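Local coordinates for protein methylmalonyl-CoA carboxyltransferase 12S subunit (Propionibacterium freudenreichii, PDB 1ON3) that transfers the carboxyl group of methylmalonyl-CoA to the biotin of the 1.3S subunit, as the hexameric core of the transcarboxylase complex, at residues Glu352-Cys357 / Tyr393-Ala398. Sequence-based numbering, arbitrary orientation. Where two conformers were deposited one is given.
Sequences EFVNFC and YAYSEA
Two neighbouring helices of the C-terminal carboxyltransferase half, 344-359 and 384-397, pack side by side here through Val354, Asn355, Ala394 and Tyr395. Their segments run nearly parallel, with axes 8.8 Å apart and 21° between them. The two methyls of Val354 have different main partners. Val354 CG1 lies anti to the backbone N (chi1 166°) and meets Ala394 CB at 3.5 Å. CG2 sits over one face of the Tyr395 ring, offset toward the rim at the hydroxyl-bearing end. Val354 CG2 makes a CH-pi contact 3.7 Å from the centroid of the Tyr395 ring, with CZ as its closest ring atom. The valine and tyrosine side chains cross at about a right angle. Tyr395 starts out away from the other helix, and its ring swings back to take the methyl. Its OH is hydrogen-bonded to Gln366 on strand 364-370, which ties the ring to the neighbouring sheet. Asn355 brings OD1 to 3.2 Å from Ala394 CB. A water donates to Asn355 OD1 and to Ala394 O, at 2.9 Å each. It bridges the two segments, which share no direct hydrogen bond. Leu364 also touches Val354, and Val331 touches Tyr395, so strands 364-370 and 326-333 back the contact. Such parallel helices, each leading into a parallel strand (364-370 and 402-407), are typical of the beta-alpha-beta layering in the crotonase-like fold of carboxyltransferases.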
# COMPACT_ATOMS: atom_id res chain seq x y z
N GLU E 352 -14.42 -15.55 22.03
CA GLU E 352 -12.99 -15.84 21.94
C GLU E 352 -12.75 -16.80 20.77
O GLU E 352 -11.83 -16.59 19.97
CB GLU E 352 -12.47 -16.49 23.24
CG GLU E 352 -10.93 -16.75 23.22
CD GLU E 352 -10.45 -17.59 24.40
OE1 GLU E 352 -11.07 -18.64 24.69
OE2 GLU E 352 -9.44 -17.22 25.03
N PHE E 353 -13.57 -17.84 20.67
CA PHE E 353 -13.43 -18.84 19.61
C PHE E 353 -13.62 -18.17 18.25
O PHE E 353 -12.85 -18.41 17.32
CB PHE E 353 -14.47 -19.95 19.80
CG PHE E 353 -14.29 -21.13 18.87
CD1 PHE E 353 -13.18 -21.97 18.99
CD2 PHE E 353 -15.25 -21.43 17.89
CE1 PHE E 353 -13.04 -23.11 18.17
CE2 PHE E 353 -15.11 -22.56 17.06
CZ PHE E 353 -14.01 -23.39 17.20
N VAL E 354 -14.66 -17.35 18.12
CA VAL E 354 -14.94 -16.64 16.88
C VAL E 354 -13.76 -15.74 16.48
O VAL E 354 -13.33 -15.76 15.34
CB VAL E 354 -16.23 -15.79 16.99
CG1 VAL E 354 -16.33 -14.81 15.81
CG2 VAL E 354 -17.46 -16.72 17.01
N ASN E 355 -13.23 -14.95 17.42
CA ASN E 355 -12.10 -14.08 17.09
C ASN E 355 -10.88 -14.89 16.66
O ASN E 355 -10.18 -14.51 15.72
CB ASN E 355 -11.70 -13.18 18.27
CG ASN E 355 -12.74 -12.13 18.58
OD1 ASN E 355 -13.40 -11.62 17.67
ND2 ASN E 355 -12.88 -11.78 19.86
N PHE E 356 -10.63 -16.01 17.33
CA PHE E 356 -9.48 -16.83 16.96
C PHE E 356 -9.62 -17.38 15.53
O PHE E 356 -8.70 -17.27 14.72
CB PHE E 356 -9.30 -18.01 17.91
CG PHE E 356 -8.17 -18.91 17.51
CD1 PHE E 356 -6.85 -18.55 17.79
CD2 PHE E 356 -8.42 -20.04 16.72
CE1 PHE E 356 -5.79 -19.31 17.28
CE2 PHE E 356 -7.37 -20.79 16.21
CZ PHE E 356 -6.05 -20.42 16.49
N CYS E 357 -10.77 -18.00 15.25
CA CYS E 357 -11.01 -18.57 13.93
C CYS E 357 -10.86 -17.50 12.87
O CYS E 357 -10.23 -17.73 11.84
CB CYS E 357 -12.40 -19.22 13.85
SG CYS E 357 -12.53 -20.78 14.78
N TYR E 393 -20.00 -8.40 18.50
CA TYR E 393 -18.79 -7.76 18.03
C TYR E 393 -17.93 -8.72 17.21
O TYR E 393 -17.56 -8.40 16.07
CB TYR E 393 -17.96 -7.23 19.20
CG TYR E 393 -16.79 -6.40 18.73
CD1 TYR E 393 -16.87 -5.01 18.70
CD2 TYR E 393 -15.63 -7.00 18.25
CE1 TYR E 393 -15.82 -4.23 18.20
CE2 TYR E 393 -14.58 -6.24 17.74
CZ TYR E 393 -14.68 -4.86 17.72
OH TYR E 393 -13.64 -4.12 17.21
N ALA E 394 -17.60 -9.87 17.80
CA ALA E 394 -16.75 -10.85 17.13
C ALA E 394 -17.29 -11.27 15.77
O ALA E 394 -16.56 -11.29 14.78
CB ALA E 394 -16.55 -12.08 18.02
N TYR E 395 -18.57 -11.62 15.70
CA TYR E 395 -19.14 -12.02 14.41
C TYR E 395 -19.18 -10.87 13.41
O TYR E 395 -18.81 -11.04 12.24
CB TYR E 395 -20.53 -12.61 14.61
CG TYR E 395 -20.52 -14.08 14.98
CD1 TYR E 395 -21.14 -14.52 16.14
CD2 TYR E 395 -19.92 -15.02 14.15
CE1 TYR E 395 -21.15 -15.87 16.48
CE2 TYR E 395 -19.93 -16.38 14.47
CZ TYR E 395 -20.55 -16.79 15.64
OH TYR E 395 -20.57 -18.12 15.98
N SER E 396 -19.61 -9.68 13.84
CA SER E 396 -19.68 -8.52 12.93
C SER E 396 -18.31 -8.12 12.37
O SER E 396 -18.22 -7.61 11.27
CB SER E 396 -20.31 -7.30 13.63
OG SER E 396 -21.62 -7.59 14.11
N GLU E 397 -17.26 -8.35 13.14
CA GLU E 397 -15.91 -8.00 12.69
C GLU E 397 -15.32 -9.12 11.82
O GLU E 397 -14.47 -8.87 10.97
CB GLU E 397 -15.00 -7.78 13.90
CG GLU E 397 -13.58 -7.37 13.54
CD GLU E 397 -13.49 -5.97 12.95
OE1 GLU E 397 -12.40 -5.60 12.47
OE2 GLU E 397 -14.50 -5.24 12.97
N ALA E 398 -15.75 -10.35 12.06
CA ALA E 398 -15.20 -11.48 11.32
C ALA E 398 -15.41 -11.38 9.81
O ALA E 398 -16.48 -10.98 9.35
CB ALA E 398 -15.77 -12.80 11.86
O HOH W 1 -13.68 -11.45 14.83